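Local structure of DegV family protein (3LUP) at residues E159-V171 and K190-Y204. The protein binds a long-chain fatty acid and may take part in lipid transport or fatty acid metabolism. Residues are numbered along the deposited sequence; the frame is centred on the assembly and turned at random.
Sequences EGFIVVNDLNHLV and KPVLHFNEEGKIVVY. With ELA (Elaidic acid), chain B.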
ATOM      1  N   GLU A 159       0.178 -10.005   2.780  1.00 30.54           N
ATOM      2  CA  GLU A 159      -0.430 -10.459   1.544  1.00 31.78           C
ATOM      3  C   GLU A 159      -1.390  -9.382   1.101  1.00 32.17           C
ATOM      4  O   GLU A 159      -1.992  -8.708   1.942  1.00 32.70           O
ATOM      5  CB  GLU A 159      -1.231 -11.745   1.776  1.00 32.09           C
ATOM      6  CG  GLU A 159      -0.417 -12.953   2.290  1.00 34.71           C
ATOM      7  CD  GLU A 159       0.586 -13.526   1.263  1.00 37.44           C
ATOM      8  OE1 GLU A 159       0.352 -13.435   0.021  1.00 38.10           O
ATOM      9  OE2 GLU A 159       1.611 -14.083   1.717  1.00 37.58           O
ATOM     10  N   GLY A 160      -1.554  -9.231  -0.208  1.00 32.37           N
ATOM     11  CA  GLY A 160      -2.482  -8.259  -0.757  1.00 32.64           C
ATOM     12  C   GLY A 160      -3.153  -8.831  -1.985  1.00 33.35           C
ATOM     13  O   GLY A 160      -2.497  -9.070  -2.995  1.00 33.77           O
ATOM     14  N   PHE A 161      -4.460  -9.063  -1.889  1.00 33.74           N
ATOM     15  CA  PHE A 161      -5.246  -9.625  -2.982  1.00 33.63           C
ATOM     16  C   PHE A 161      -6.296  -8.625  -3.464  1.00 33.64           C
ATOM     17  O   PHE A 161      -6.852  -7.889  -2.667  1.00 33.91           O
ATOM     18  CB  PHE A 161      -5.891 -10.932  -2.527  1.00 33.78           C
ATOM     19  CG  PHE A 161      -4.926 -12.098  -2.468  1.00 34.10           C
ATOM     20  CD1 PHE A 161      -5.000 -13.133  -3.413  1.00 33.57           C
ATOM     21  CD2 PHE A 161      -3.937 -12.158  -1.492  1.00 33.75           C
ATOM     22  CE1 PHE A 161      -4.106 -14.207  -3.385  1.00 32.35           C
ATOM     23  CE2 PHE A 161      -3.040 -13.243  -1.451  1.00 34.77           C
ATOM     24  CZ  PHE A 161      -3.127 -14.268  -2.405  1.00 32.72           C
ATOM     25  N   ILE A 162      -6.559  -8.609  -4.768  1.00 33.64           N
ATOM     26  CA  ILE A 162      -7.385  -7.573  -5.391  1.00 33.65           C
ATOM     27  C   ILE A 162      -8.308  -8.143  -6.446  1.00 33.54           C
ATOM     28  O   ILE A 162      -7.942  -9.050  -7.181  1.00 33.80           O
ATOM     29  CB  ILE A 162      -6.527  -6.487  -6.124  1.00 33.86           C
ATOM     30  CG1 ILE A 162      -5.192  -6.220  -5.405  1.00 33.74           C
ATOM     31  CG2 ILE A 162      -7.338  -5.196  -6.342  1.00 32.75           C
ATOM     32  CD1 ILE A 162      -4.071  -5.803  -6.364  1.00 33.22           C
ATOM     33  N   VAL A 163      -9.505  -7.590  -6.529  1.00 33.39           N
ATOM     34  CA  VAL A 163     -10.388  -7.871  -7.642  1.00 33.70           C
ATOM     35  C   VAL A 163     -10.868  -6.531  -8.141  1.00 34.40           C
ATOM     36  O   VAL A 163     -11.458  -5.757  -7.387  1.00 34.86           O
ATOM     37  CB  VAL A 163     -11.584  -8.756  -7.252  1.00 33.31           C
ATOM     38  CG1 VAL A 163     -12.639  -8.771  -8.376  1.00 32.62           C
ATOM     39  CG2 VAL A 163     -11.103 -10.158  -6.922  1.00 32.26           C
ATOM     40  N   VAL A 164     -10.585  -6.248  -9.404  1.00 35.11           N
ATOM     41  CA  VAL A 164     -10.880  -4.938  -9.945  1.00 36.11           C
ATOM     42  C   VAL A 164     -12.162  -4.963 -10.771  1.00 37.29           C
ATOM     43  O   VAL A 164     -12.640  -6.033 -11.188  1.00 37.46           O
ATOM     44  CB  VAL A 164      -9.673  -4.326 -10.726  1.00 35.78           C
ATOM     45  CG1 VAL A 164      -8.453  -4.264  -9.837  1.00 34.46           C
ATOM     46  CG2 VAL A 164      -9.380  -5.097 -12.008  1.00 35.39           C
ATOM     47  N   ASN A 165     -12.725  -3.785 -10.995  1.00 38.27           N
ATOM     48  CA  ASN A 165     -13.899  -3.714 -11.813  1.00 39.53           C
ATOM     49  C   ASN A 165     -13.536  -3.723 -13.297  1.00 40.45           C
ATOM     50  O   ASN A 165     -14.126  -4.465 -14.092  1.00 40.73           O
ATOM     51  CB  ASN A 165     -14.747  -2.519 -11.442  1.00 39.13           C
ATOM     52  CG  ASN A 165     -16.127  -2.636 -11.982  1.00 40.80           C
ATOM     53  OD1 ASN A 165     -16.637  -1.710 -12.614  1.00 42.96           O
ATOM     54  ND2 ASN A 165     -16.750  -3.801 -11.774  1.00 41.69           N
ATOM     55  N   ASP A 166     -12.551  -2.911 -13.666  1.00 41.55           N
ATOM     56  CA  ASP A 166     -12.051  -2.922 -15.033  1.00 42.24           C
ATOM     57  C   ASP A 166     -10.533  -2.795 -15.075  1.00 41.99           C
ATOM     58  O   ASP A 166      -9.925  -1.988 -14.359  1.00 41.75           O
ATOM     59  CB  ASP A 166     -12.751  -1.858 -15.900  1.00 43.17           C
ATOM     60  CG  ASP A 166     -12.114  -0.477 -15.784  1.00 44.43           C
ATOM     61  OD1 ASP A 166     -11.902  -0.029 -14.629  1.00 46.03           O
ATOM     62  OD2 ASP A 166     -11.838   0.143 -16.848  1.00 44.18           O
ATOM     63  N   LEU A 167      -9.942  -3.605 -15.939  1.00 41.86           N
ATOM     64  CA  LEU A 167      -8.510  -3.837 -15.921  1.00 41.83           C
ATOM     65  C   LEU A 167      -7.654  -2.803 -16.660  1.00 41.66           C
ATOM     66  O   LEU A 167      -6.431  -2.852 -16.575  1.00 41.88           O
ATOM     67  CB  LEU A 167      -8.226  -5.228 -16.479  1.00 42.08           C
ATOM     68  CG  LEU A 167      -8.618  -6.433 -15.631  1.00 42.23           C
ATOM     69  CD1 LEU A 167      -9.200  -7.521 -16.523  1.00 43.40           C
ATOM     70  CD2 LEU A 167      -7.415  -6.939 -14.858  1.00 41.48           C
ATOM     71  N   ASN A 168      -8.281  -1.883 -17.383  1.00 41.32           N
ATOM     72  CA  ASN A 168      -7.538  -0.885 -18.148  1.00 41.29           C
ATOM     73  C   ASN A 168      -6.538  -0.121 -17.304  1.00 40.39           C
ATOM     74  O   ASN A 168      -5.382   0.033 -17.696  1.00 40.07           O
ATOM     75  CB  ASN A 168      -8.502   0.083 -18.822  1.00 41.92           C
ATOM     76  CG  ASN A 168      -9.574  -0.638 -19.578  1.00 44.76           C
ATOM     77  OD1 ASN A 168      -9.320  -1.178 -20.668  1.00 47.18           O
ATOM     78  ND2 ASN A 168     -10.781  -0.708 -18.990  1.00 46.18           N
ATOM     79  N   HIS A 169      -6.991   0.341 -16.141  1.00 39.66           N
ATOM     80  CA  HIS A 169      -6.132   1.041 -15.204  1.00 39.14           C
ATOM     81  C   HIS A 169      -4.878   0.245 -14.897  1.00 38.90           C
ATOM     82  O   HIS A 169      -3.768   0.752 -15.053  1.00 38.71           O
ATOM     83  CB  HIS A 169      -6.886   1.350 -13.929  1.00 38.98           C
ATOM     84  CG  HIS A 169      -8.005   2.317 -14.118  1.00 39.13           C
ATOM     85  ND1 HIS A 169      -7.937   3.627 -13.690  1.00 38.35           N
ATOM     86  CD2 HIS A 169      -9.225   2.166 -14.686  1.00 38.64           C
ATOM     87  CE1 HIS A 169      -9.066   4.244 -13.984  1.00 38.64           C
ATOM     88  NE2 HIS A 169      -9.867   3.380 -14.586  1.00 39.93           N
ATOM     89  N   LEU A 170      -5.056  -1.008 -14.488  1.00 38.73           N
ATOM     90  CA  LEU A 170      -3.919  -1.862 -14.177  1.00 38.75           C
ATOM     91  C   LEU A 170      -3.006  -2.190 -15.353  1.00 38.74           C
ATOM     92  O   LEU A 170      -1.786  -2.243 -15.184  1.00 39.05           O
ATOM     93  CB  LEU A 170      -4.363  -3.135 -13.480  1.00 38.69           C
ATOM     94  CG  LEU A 170      -4.365  -3.044 -11.952  1.00 38.92           C
ATOM     95  CD1 LEU A 170      -4.809  -4.357 -11.355  1.00 37.84           C
ATOM     96  CD2 LEU A 170      -2.992  -2.648 -11.412  1.00 38.29           C
ATOM     97  N   VAL A 171      -3.592  -2.394 -16.528  1.00 38.57           N
ATOM     98  CA  VAL A 171      -2.847  -2.785 -17.721  1.00 38.44           C
ATOM     99  C   VAL A 171      -2.127  -1.580 -18.325  1.00 38.63           C
ATOM    100  O   VAL A 171      -0.908  -1.614 -18.516  1.00 38.33           O
ATOM    101  CB  VAL A 171      -3.788  -3.440 -18.768  1.00 38.67           C
ATOM    102  CG1 VAL A 171      -3.077  -3.681 -20.116  1.00 38.07           C
ATOM    103  CG2 VAL A 171      -4.409  -4.737 -18.213  1.00 38.76           C
ATOM    104  N   LYS A 190     -13.428 -12.316 -14.090  1.00 35.03           N
ATOM    105  CA  LYS A 190     -13.112 -11.528 -12.894  1.00 34.92           C
ATOM    106  C   LYS A 190     -11.930 -12.157 -12.155  1.00 34.80           C
ATOM    107  O   LYS A 190     -12.122 -12.911 -11.195  1.00 35.53           O
ATOM    108  CB  LYS A 190     -14.343 -11.402 -11.981  1.00 34.75           C
ATOM    109  CG  LYS A 190     -15.314 -10.281 -12.364  1.00 35.59           C
ATOM    110  CD  LYS A 190     -14.829  -8.917 -11.828  1.00 38.15           C
ATOM    111  CE  LYS A 190     -15.750  -7.742 -12.195  1.00 39.71           C
ATOM    112  NZ  LYS A 190     -16.287  -7.743 -13.596  1.00 39.84           N
ATOM    113  N   PRO A 191     -10.693 -11.871 -12.614  1.00 34.54           N
ATOM    114  CA  PRO A 191      -9.506 -12.501 -12.022  1.00 33.60           C
ATOM    115  C   PRO A 191      -9.195 -11.989 -10.629  1.00 33.31           C
ATOM    116  O   PRO A 191      -9.461 -10.829 -10.307  1.00 33.36           O
ATOM    117  CB  PRO A 191      -8.394 -12.074 -12.963  1.00 33.63           C
ATOM    118  CG  PRO A 191      -8.880 -10.770 -13.538  1.00 33.92           C
ATOM    119  CD  PRO A 191     -10.336 -10.964 -13.726  1.00 34.20           C
ATOM    120  N   VAL A 192      -8.649 -12.876  -9.808  1.00 33.03           N
ATOM    121  CA  VAL A 192      -8.085 -12.526  -8.515  1.00 32.29           C
ATOM    122  C   VAL A 192      -6.594 -12.257  -8.725  1.00 32.39           C
ATOM    123  O   VAL A 192      -5.864 -13.080  -9.312  1.00 32.22           O
ATOM    124  CB  VAL A 192      -8.277 -13.666  -7.473  1.00 32.08           C
ATOM    125  CG1 VAL A 192      -7.804 -13.232  -6.100  1.00 32.25           C
ATOM    126  CG2 VAL A 192      -9.722 -14.103  -7.400  1.00 31.19           C
ATOM    127  N   LEU A 193      -6.159 -11.093  -8.252  1.00 32.22           N
ATOM    128  CA  LEU A 193      -4.776 -10.646  -8.395  1.00 31.79           C
ATOM    129  C   LEU A 193      -4.147 -10.552  -7.032  1.00 31.48           C
ATOM    130  O   LEU A 193      -4.851 -10.423  -6.036  1.00 31.26           O
ATOM    131  CB  LEU A 193      -4.734  -9.276  -9.071  1.00 31.74           C
ATOM    132  CG  LEU A 193      -5.545  -9.161 -10.365  1.00 31.90           C
ATOM    133  CD1 LEU A 193      -5.828  -7.725 -10.711  1.00 30.24           C
ATOM    134  CD2 LEU A 193      -4.830  -9.862 -11.490  1.00 31.55           C
ATOM    135  N   HIS A 194      -2.823 -10.642  -6.986  1.00 31.38           N
ATOM    136  CA  HIS A 194      -2.099 -10.498  -5.737  1.00 31.45           C
ATOM    137  C   HIS A 194      -0.704  -9.931  -5.934  1.00 31.71           C
ATOM    138  O   HIS A 194      -0.257  -9.758  -7.064  1.00 32.23           O
ATOM    139  CB  HIS A 194      -2.074 -11.829  -4.982  1.00 31.41           C
ATOM    140  CG  HIS A 194      -1.055 -12.811  -5.475  1.00 31.05           C
ATOM    141  ND1 HIS A 194      -0.778 -13.005  -6.811  1.00 31.72           N
ATOM    142  CD2 HIS A 194      -0.268 -13.681  -4.798  1.00 29.83           C
ATOM    143  CE1 HIS A 194       0.143 -13.946  -6.937  1.00 30.91           C
ATOM    144  NE2 HIS A 194       0.468 -14.372  -5.730  1.00 29.43           N
ATOM    145  N   PHE A 195      -0.028  -9.622  -4.834  1.00 32.13           N
ATOM    146  CA  PHE A 195       1.381  -9.227  -4.882  1.00 32.38           C
ATOM    147  C   PHE A 195       2.339 -10.412  -4.857  1.00 33.00           C
ATOM    148  O   PHE A 195       2.244 -11.290  -3.996  1.00 32.85           O
ATOM    149  CB  PHE A 195       1.704  -8.292  -3.732  1.00 32.06           C
ATOM    150  CG  PHE A 195       1.322  -6.864  -3.984  1.00 32.17           C
ATOM    151  CD1 PHE A 195       2.308  -5.896  -4.205  1.00 31.13           C
ATOM    152  CD2 PHE A 195      -0.018  -6.472  -3.984  1.00 32.16           C
ATOM    153  CE1 PHE A 195       1.975  -4.564  -4.429  1.00 30.59           C
ATOM    154  CE2 PHE A 195      -0.368  -5.129  -4.220  1.00 32.66           C
ATOM    155  CZ  PHE A 195       0.641  -4.174  -4.441  1.00 31.56           C
ATOM    156  N   ASN A 196       3.251 -10.419  -5.825  1.00 34.25           N
ATOM    157  CA  ASN A 196       4.364 -11.365  -5.947  1.00 35.38           C
ATOM    158  C   ASN A 196       5.287 -11.520  -4.738  1.00 36.15           C
ATOM    159  O   ASN A 196       5.217 -10.764  -3.759  1.00 36.05           O
ATOM    160  CB  ASN A 196       5.270 -10.871  -7.064  1.00 35.43           C
ATOM    161  CG  ASN A 196       5.222 -11.736  -8.264  1.00 37.61           C
ATOM    162  OD1 ASN A 196       4.600 -12.794  -8.258  1.00 41.49           O
ATOM    163  ND2 ASN A 196       5.895 -11.307  -9.321  1.00 39.75           N
ATOM    164  N   GLU A 197       6.212 -12.469  -4.850  1.00 36.85           N
ATOM    165  CA  GLU A 197       7.352 -12.508  -3.951  1.00 37.72           C
ATOM    166  C   GLU A 197       8.255 -11.280  -4.184  1.00 37.56           C
ATOM    167  O   GLU A 197       8.956 -10.857  -3.261  1.00 37.68           O
ATOM    168  CB  GLU A 197       8.114 -13.837  -4.077  1.00 38.11           C
ATOM    169  CG  GLU A 197       7.338 -15.036  -3.490  1.00 41.51           C
ATOM    170  CD  GLU A 197       7.933 -16.407  -3.857  1.00 46.40           C
ATOM    171  OE1 GLU A 197       9.164 -16.612  -3.680  1.00 48.70           O
ATOM    172  OE2 GLU A 197       7.165 -17.297  -4.310  1.00 47.52           O
ATOM    173  N   GLU A 198       8.213 -10.712  -5.400  1.00 37.24           N
ATOM    174  CA  GLU A 198       8.929  -9.473  -5.742  1.00 37.10           C
ATOM    175  C   GLU A 198       8.079  -8.228  -5.524  1.00 36.34           C
ATOM    176  O   GLU A 198       8.508  -7.118  -5.856  1.00 36.13           O
ATOM    177  CB  GLU A 198       9.380  -9.453  -7.204  1.00 37.73           C
ATOM    178  CG  GLU A 198      10.327 -10.557  -7.643  1.00 40.53           C
ATOM    179  CD  GLU A 198       9.637 -11.567  -8.552  1.00 44.96           C
ATOM    180  OE1 GLU A 198       8.976 -11.140  -9.549  1.00 44.30           O
ATOM    181  OE2 GLU A 198       9.758 -12.790  -8.260  1.00 46.57           O
ATOM    182  N   GLY A 199       6.873  -8.413  -4.987  1.00 35.24           N
ATOM    183  CA  GLY A 199       5.962  -7.307  -4.776  1.00 33.78           C
ATOM    184  C   GLY A 199       5.359  -6.756  -6.059  1.00 33.17           C
ATOM    185  O   GLY A 199       4.989  -5.589  -6.111  1.00 32.97           O
ATOM    186  N   LYS A 200       5.273  -7.589  -7.097  1.00 32.52           N
ATOM    187  CA  LYS A 200       4.618  -7.213  -8.351  1.00 31.69           C
ATOM    188  C   LYS A 200       3.176  -7.664  -8.329  1.00 31.40           C
ATOM    189  O   LYS A 200       2.832  -8.669  -7.695  1.00 31.39           O
ATOM    190  CB  LYS A 200       5.298  -7.872  -9.550  1.00 31.74           C
ATOM    191  CG  LYS A 200       6.606  -7.248  -9.948  1.00 32.18           C
ATOM    192  CD  LYS A 200       6.915  -7.528 -11.411  1.00 33.21           C
ATOM    193  CE  LYS A 200       8.219  -6.831 -11.817  1.00 34.02           C
ATOM    194  NZ  LYS A 200       9.397  -7.377 -11.064  1.00 32.92           N
ATOM    195  N   ILE A 201       2.315  -6.944  -9.034  1.00 30.80           N
ATOM    196  CA  ILE A 201       0.962  -7.419  -9.149  1.00 30.23           C
ATOM    197  C   ILE A 201       0.868  -8.377 -10.318  1.00 30.17           C
ATOM    198  O   ILE A 201       1.215  -8.027 -11.453  1.00 30.04           O
ATOM    199  CB  ILE A 201      -0.053  -6.303  -9.273  1.00 30.40           C
ATOM    200  CG1 ILE A 201       0.228  -5.208  -8.217  1.00 30.25           C
ATOM    201  CG2 ILE A 201      -1.465  -6.909  -9.158  1.00 30.03           C
ATOM    202  CD1 ILE A 201      -0.811  -4.074  -8.180  1.00 27.46           C
ATOM    203  N   VAL A 202       0.449  -9.604 -10.006  1.00 29.89           N
ATOM    204  CA  VAL A 202       0.295 -10.677 -10.991  1.00 29.74           C
ATOM    205  C   VAL A 202      -1.089 -11.292 -10.796  1.00 30.27           C
ATOM    206  O   VAL A 202      -1.756 -11.026  -9.784  1.00 30.25           O
ATOM    207  CB  VAL A 202       1.423 -11.790 -10.905  1.00 29.32           C
ATOM    208  CG1 VAL A 202       2.794 -11.178 -10.937  1.00 29.09           C
ATOM    209  CG2 VAL A 202       1.274 -12.665  -9.679  1.00 27.82           C
ATOM    210  N   VAL A 203      -1.529 -12.096 -11.764  1.00 30.46           N
ATOM    211  CA  VAL A 203      -2.802 -12.780 -11.634  1.00 30.84           C
ATOM    212  C   VAL A 203      -2.609 -13.996 -10.746  1.00 31.53           C
ATOM    213  O   VAL A 203      -1.806 -14.880 -11.034  1.00 31.47           O
ATOM    214  CB  VAL A 203      -3.400 -13.198 -13.000  1.00 30.68           C
ATOM    215  CG1 VAL A 203      -4.792 -13.793 -12.819  1.00 29.61           C
ATOM    216  CG2 VAL A 203      -3.445 -12.003 -13.952  1.00 30.54           C
ATOM    217  N   TYR A 204      -3.341 -14.024  -9.644  1.00 32.71           N
ATOM    218  CA  TYR A 204      -3.350 -15.200  -8.800  1.00 33.68           C
ATOM    219  C   TYR A 204      -4.197 -16.300  -9.445  1.00 34.40           C
ATOM    220  O   TYR A 204      -3.711 -17.404  -9.662  1.00 33.90           O
ATOM    221  CB  TYR A 204      -3.863 -14.843  -7.404  1.00 33.72           C
ATOM    222  CG  TYR A 204      -3.848 -15.993  -6.430  1.00 33.88           C
ATOM    223  CD1 TYR A 204      -2.647 -16.473  -5.902  1.00 33.69           C
ATOM    224  CD2 TYR A 204      -5.041 -16.594  -6.026  1.00 34.33           C
ATOM    225  CE1 TYR A 204      -2.631 -17.531  -4.999  1.00 34.72           C
ATOM    226  CE2 TYR A 204      -5.040 -17.648  -5.121  1.00 36.00           C
ATOM    227  CZ  TYR A 204      -3.832 -18.112  -4.614  1.00 36.37           C
ATOM    228  OH  TYR A 204      -3.843 -19.159  -3.727  1.00 38.26           O
TER
HETATM  229  CA  ELA B 301       5.385   5.818 -10.138  1.00 52.96           C
HETATM  230  C   ELA B 301       5.696   6.341 -11.544  1.00 54.95           C
HETATM  231  O   ELA B 301       4.816   6.452 -12.448  1.00 54.14           O
HETATM  232  C3  ELA B 301       4.405   6.688  -9.355  1.00 48.32           C
HETATM  233  C4  ELA B 301       4.374   6.297  -7.881  1.00 46.96           C
HETATM  234  C5  ELA B 301       2.961   5.924  -7.393  1.00 46.74           C
HETATM  235  C6  ELA B 301       2.633   4.453  -7.685  1.00 44.62           C
HETATM  236  C7  ELA B 301       1.170   4.035  -7.600  1.00 42.43           C
HETATM  237  C8  ELA B 301       1.026   2.557  -7.984  1.00 42.25           C
HETATM  238  C9  ELA B 301      -0.055   1.865  -7.164  1.00 41.37           C
HETATM  239  C10 ELA B 301      -0.570   0.521  -7.518  1.00 40.25           C
HETATM  240  C11 ELA B 301      -1.959   0.111  -7.072  1.00 39.40           C
HETATM  241  C12 ELA B 301      -1.985  -1.265  -6.419  1.00 37.95           C
HETATM  242  C13 ELA B 301      -2.272  -1.221  -4.928  1.00 37.06           C
HETATM  243  C14 ELA B 301      -3.014  -2.450  -4.423  1.00 36.64           C
HETATM  244  C15 ELA B 301      -3.352  -2.285  -2.934  1.00 36.35           C
HETATM  245  C16 ELA B 301      -3.805  -3.579  -2.253  1.00 34.37           C
HETATM  246  C17 ELA B 301      -2.839  -3.986  -1.145  1.00 34.94           C
HETATM  247  C18 ELA B 301      -3.553  -4.587   0.059  1.00 34.37           C
HETATM  248  OXT ELA B 301       6.876   6.656 -11.821  1.00 55.09           O
HETATM  249  O   HOH W   1      -9.369  -8.270 -11.231  1.00 31.71           O
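I162 and L193 face each other as the hydrogen-bonded pair of an antiparallel ladder joining strands 159-163 and 192-195, whose directions differ by 153°. Two bonds close this pair: I162 N gives to L193 O at 2.8 Å, and L193 N returns to I162 O at 2.9 Å. F195 N to G160 O adds a third rung. Beyond V163 the ladder continues through a water, which accepts from V164 N and donates to P191 O.

Aromatic contacts fill the face carrying F161 and H194, a non-hydrogen-bonded pair. H194 CB stands over the face of the F161 ring, 3.5 Å from its centroid, a CH-pi contact. The chi1 of 80° puts H194 CG between the backbone N and the carbonyl carbon, and the imidazole lies alongside the phenyl, pointing the same way. F161 also turns its edge to the face of Y204, with CE1 over the centre of the phenol ring and the planes at 80°, a T-shaped pair. Helix 210-224 packs on this cluster through L217 and I220.

The face of I162 and L193 is largely aliphatic, with the F195 ring at one end. L170, on the helix that follows strand 159-163, meets L193 tip to tip, the two CD1 atoms 3.6 Å apart, while the side chains of I162 and I201 cross at about a right angle, CD1 of the first on CG2 of the second.

Elaidic acid runs along this side: I201 CD1 lies 3.5 Å from ELA C12, and F195 points its ring edge at ELA C14. The lipid's C18 ends near G160 CA, where the absence of a side chain leaves room for the tail. The hairpin 192-204, with a type I turn at N196-G199, thus puts strand 201-205 at the edge of a mixed sheet, and G160, F195 and I201 line part of the fatty-acid pocket of this DegV-family protein.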